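Local coordinates for serpin-ZX (Arabidopsis thaliana, PDB 3LE2), which inhibits the metacaspase-9 cysteine protease through cleavage of its reactive centre loop and covalent binding, and limits the cell-death-promoting protease RD21A during fungal infection, at residues A49-A52 with G53-D57; Q114-E117 with D118-A122. All coordinates share one frame; numbering follows the deposited sequence.

Overall arrangement
Both contacts are local, and each closes within a continuous run of the chain. Coming from the N terminus, interaction 1 closes the short turn between helix 37-49 and helix 54-63. The chain then passes through helix 68-83 and strand 93-103 before interaction 2 closes the C-terminal end of helix 110-119 and the bend into strand 123-127. The two stand in series, neither nested nor crossed, with centres about 18 Å apart. They nevertheless meet through packing of Ala49 CB on Leu115 CD2 at 3.6 Å, where the end of helix 37-49 lies against helix 110-119. Together they join helices 37-49, 54-63 and 110-119, the last linking strands 93-103 and 123-127.

Interaction 1: residues A49-A52 with G53-D57; sequences AGSA and GATKD
In the short link between helix 37-49 and helix 54-63, Ser51 and Ala52 fold back on the first turn of the second helix, with Gly53 at its N-cap position. The backbone of Gly53 has a positive phi (68°), a region that favours glycine, and its carbonyl O takes the bond from Asp57 N (3.1 Å) that opens the helical ladder. Inside the turn, Thr55 N gives a weak bond to Ala52 O at 3.4 Å, bent to 138° at the hydrogen. Most of the remaining contact is packing. Ser51 directs its side chain at the helix: OG lies 3.4 Å from Lys56 CA, while CB touches the methyl CG2 of Thr55 at 3.8 Å. With chi1 of Thr55 at -64°, CG2 stands opposite the backbone N and is presented to the serine. The root of Lys56 packs alongside the loop backbone, CB lying 3.5 Å from Ala52 CA and CD 3.8 Å from Ser51 O, and the chain then bends at chi3 to carry its ammonium end away. Ser51 OG is hydrogen-bonded to Ala48 O, at the end of helix 37-49, so the same side chain touches both helices. Thr55 also meets Ser301 and Glu307, and Ser51 meets Leu309, so the link is covered by the segment between helix 291-296 and helix 316-319.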
loop_
_atom_site.group_PDB
_atom_site.type_symbol
_atom_site.label_atom_id
_atom_site.label_comp_id
_atom_site.label_asym_id
_atom_site.label_seq_id
_atom_site.Cartn_x
_atom_site.Cartn_y
_atom_site.Cartn_z
ATOM N N ALA A 49 18.980 6.538 -6.101
ATOM C CA ALA A 49 20.227 6.784 -5.391
ATOM C C ALA A 49 21.424 6.120 -6.071
ATOM O O ALA A 49 22.563 6.550 -5.895
ATOM C CB ALA A 49 20.108 6.320 -3.949
ATOM N N GLY A 50 21.165 5.070 -6.842
ATOM C CA GLY A 50 22.220 4.364 -7.545
ATOM C C GLY A 50 22.292 4.752 -9.011
ATOM O O GLY A 50 22.921 4.078 -9.811
ATOM N N SER A 51 21.639 5.851 -9.364
ATOM C CA SER A 51 21.569 6.268 -10.758
ATOM C C SER A 51 22.008 7.716 -10.947
ATOM O O SER A 51 22.362 8.415 -9.987
ATOM C CB SER A 51 20.144 6.109 -11.284
ATOM O OG SER A 51 19.303 7.099 -10.725
ATOM N N ALA A 52 21.978 8.161 -12.194
ATOM C CA ALA A 52 22.206 9.569 -12.490
ATOM C C ALA A 52 21.729 9.943 -13.885
ATOM O O ALA A 52 21.243 9.104 -14.651
ATOM C CB ALA A 52 23.671 9.923 -12.315
ATOM N N GLY A 53 21.873 11.218 -14.212
ATOM C CA GLY A 53 21.489 11.687 -15.525
ATOM C C GLY A 53 19.989 11.620 -15.689
ATOM O O GLY A 53 19.247 11.777 -14.724
ATOM N N ALA A 54 19.550 11.373 -16.917
ATOM C CA ALA A 54 18.135 11.389 -17.248
ATOM C C ALA A 54 17.360 10.343 -16.451
ATOM O O ALA A 54 16.139 10.438 -16.314
ATOM C CB ALA A 54 17.942 11.184 -18.741
ATOM N N THR A 55 18.068 9.353 -15.919
ATOM C CA THR A 55 17.424 8.329 -15.113
ATOM C C THR A 55 17.121 8.853 -13.716
ATOM O O THR A 55 15.970 8.794 -13.260
ATOM C CB THR A 55 18.257 7.021 -15.053
ATOM O OG1 THR A 55 18.337 6.462 -16.366
ATOM C CG2 THR A 55 17.601 5.994 -14.131
ATOM N N LYS A 56 18.139 9.367 -13.035
ATOM C CA LYS A 56 17.898 9.978 -11.737
ATOM C C LYS A 56 16.749 10.992 -11.856
ATOM O O LYS A 56 15.811 10.994 -11.048
ATOM C CB LYS A 56 19.164 10.650 -11.206
ATOM C CG LYS A 56 19.095 11.034 -9.735
ATOM C CD LYS A 56 20.405 11.643 -9.239
ATOM C CE LYS A 56 20.761 12.910 -10.019
ATOM N NZ LYS A 56 21.868 13.683 -9.386
ATOM N N ASP A 57 16.810 11.829 -12.890
ATOM C CA ASP A 57 15.826 12.893 -13.070
ATOM C C ASP A 57 14.425 12.366 -13.293
ATOM O O ASP A 57 13.455 12.913 -12.767
ATOM C CB ASP A 57 16.215 13.800 -14.229
ATOM C CG ASP A 57 17.423 14.643 -13.916
ATOM O OD1 ASP A 57 17.653 14.919 -12.715
ATOM O OD2 ASP A 57 18.139 15.027 -14.866
#

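Interaction 2: residues Q114-E117 with D118-A122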
loop_
_atom_site.group_PDB
_atom_site.type_symbol
_atom_site.label_atom_id
_atom_site.label_comp_id
_atom_site.label_asym_id
_atom_site.label_seq_id
_atom_site.Cartn_x
_atom_site.Cartn_y
_atom_site.Cartn_z
ATOM N N GLN A 114 26.096 0.824 2.002
ATOM C CA GLN A 114 25.956 1.464 3.301
ATOM C C GLN A 114 24.713 2.348 3.316
ATOM O O GLN A 114 23.928 2.333 4.265
ATOM C CB GLN A 114 27.203 2.294 3.620
ATOM C CG GLN A 114 27.267 2.777 5.061
ATOM C CD GLN A 114 27.331 1.629 6.058
ATOM O OE1 GLN A 114 28.273 0.830 6.047
ATOM N NE2 GLN A 114 26.329 1.543 6.927
ATOM N N LEU A 115 24.543 3.123 2.254
ATOM C CA LEU A 115 23.351 3.938 2.089
ATOM C C LEU A 115 22.100 3.071 2.263
ATOM O O LEU A 115 21.184 3.422 3.014
ATOM C CB LEU A 115 23.371 4.606 0.719
ATOM C CG LEU A 115 22.111 5.332 0.260
ATOM C CD1 LEU A 115 21.690 6.370 1.287
ATOM C CD2 LEU A 115 22.344 5.963 -1.113
ATOM N N LEU A 116 22.077 1.925 1.583
ATOM C CA LEU A 116 20.954 1.003 1.710
ATOM C C LEU A 116 20.749 0.594 3.160
ATOM O O LEU A 116 19.617 0.489 3.626
ATOM C CB LEU A 116 21.158 -0.244 0.855
ATOM C CG LEU A 116 21.035 -0.026 -0.647
ATOM C CD1 LEU A 116 20.491 -1.288 -1.316
ATOM C CD2 LEU A 116 20.129 1.154 -0.891
ATOM N N GLU A 117 21.854 0.372 3.864
ATOM C CA GLU A 117 21.815 -0.086 5.250
ATOM C C GLU A 117 21.336 1.007 6.208
ATOM O O GLU A 117 20.642 0.723 7.186
ATOM C CB GLU A 117 23.200 -0.598 5.670
ATOM C CG GLU A 117 23.328 -0.969 7.146
ATOM C CD GLU A 117 24.572 -1.806 7.445
ATOM O OE1 GLU A 117 25.453 -1.921 6.564
ATOM O OE2 GLU A 117 24.669 -2.354 8.565
ATOM N N ASP A 118 21.689 2.256 5.904
ATOM C CA ASP A 118 21.478 3.373 6.830
ATOM C C ASP A 118 20.162 4.133 6.634
ATOM O O ASP A 118 19.366 4.289 7.570
ATOM C CB ASP A 118 22.647 4.358 6.738
ATOM C CG ASP A 118 23.965 3.742 7.168
ATOM O OD1 ASP A 118 23.980 2.965 8.154
ATOM O OD2 ASP A 118 24.990 4.048 6.521
ATOM N N SER A 119 19.944 4.632 5.425
ATOM C CA SER A 119 18.725 5.388 5.159
ATOM C C SER A 119 17.516 4.473 4.953
ATOM O O SER A 119 16.375 4.906 5.085
ATOM C CB SER A 119 18.910 6.298 3.939
ATOM O OG SER A 119 19.948 7.248 4.141
ATOM N N TYR A 120 17.764 3.203 4.650
ATOM C CA TYR A 120 16.696 2.341 4.157
ATOM C C TYR A 120 16.517 1.045 4.932
ATOM O O TYR A 120 15.481 0.391 4.807
ATOM C CB TYR A 120 16.905 2.046 2.668
ATOM C CG TYR A 120 16.771 3.269 1.796
ATOM C CD1 TYR A 120 15.526 3.762 1.452
ATOM C CD2 TYR A 120 17.889 3.936 1.327
ATOM C CE1 TYR A 120 15.398 4.882 0.663
ATOM C CE2 TYR A 120 17.774 5.043 0.538
ATOM C CZ TYR A 120 16.524 5.521 0.211
ATOM O OH TYR A 120 16.394 6.644 -0.572
ATOM N N LYS A 121 17.516 0.680 5.732
ATOM C CA LYS A 121 17.478 -0.580 6.466
ATOM C C LYS A 121 17.199 -1.726 5.499
ATOM O O LYS A 121 16.369 -2.602 5.756
ATOM C CB LYS A 121 16.433 -0.519 7.580
ATOM C CG LYS A 121 16.731 0.589 8.582
ATOM C CD LYS A 121 15.696 0.671 9.688
ATOM C CE LYS A 121 15.557 2.107 10.186
ATOM N NZ LYS A 121 16.875 2.810 10.254
ATOM N N ALA A 122 17.920 -1.703 4.385
ATOM C CA ALA A 122 17.668 -2.588 3.264
ATOM C C ALA A 122 18.892 -3.448 3.007
ATOM O O ALA A 122 20.014 -2.951 2.999
ATOM C CB ALA A 122 17.317 -1.769 2.020
#
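The amide of Gln114 and the carboxylate of Asp118, one helical turn apart, lie with their planes 23° from each other. Gln114 NE2 donates to Asp118 OD2 at 2.9 Å. The N-H...O angle is 148°, and the bond runs close to the amide plane. It reaches the syn side of the oxygen 31° out of the carboxylate plane. A bend at chi2 of Gln114 folds the amide over toward the aspartate. The third flat group, the Tyr120 ring, has Leu115 O at its edge near the ring plane, 3.7 Å from CD2, while Leu116 CD2 approaches obliquely. Ser45 and Ile46 of helix 37-49 and Ser75 of helix 68-83 also touch this tyrosine, and its OH is hydrogen-bonded to Asn72.

Among the aliphatic groups, Leu115 CD1 rests on Ser119 OG at 3.5 Å and reaches Tyr120 CE2, as its CD1 branch leans forward along the helix. Leu116 CB meets Ala122 CB at 4.3 Å. The backbone bonds change character toward the end of the helix: Ser119 N still binds Leu115 O, but Leu116 O takes a weak bond from Tyr120 N and a firmer one from Ala122 N at 2.9 Å. This bond to a carbonyl six residues back, with Lys121 in a left-handed backbone conformation, marks a Schellman-type helix end, from which the chain turns toward strand 123-127.

Asp118 OD2 also lies close to Gln114 O, another acceptor, and the carboxylate is near the carbonyl-bearing end of the helix, with Glu117 nearby. These neighbours would tend to disfavour its negative charge, and the amide N-H of Gln114 probably offsets part of that cost.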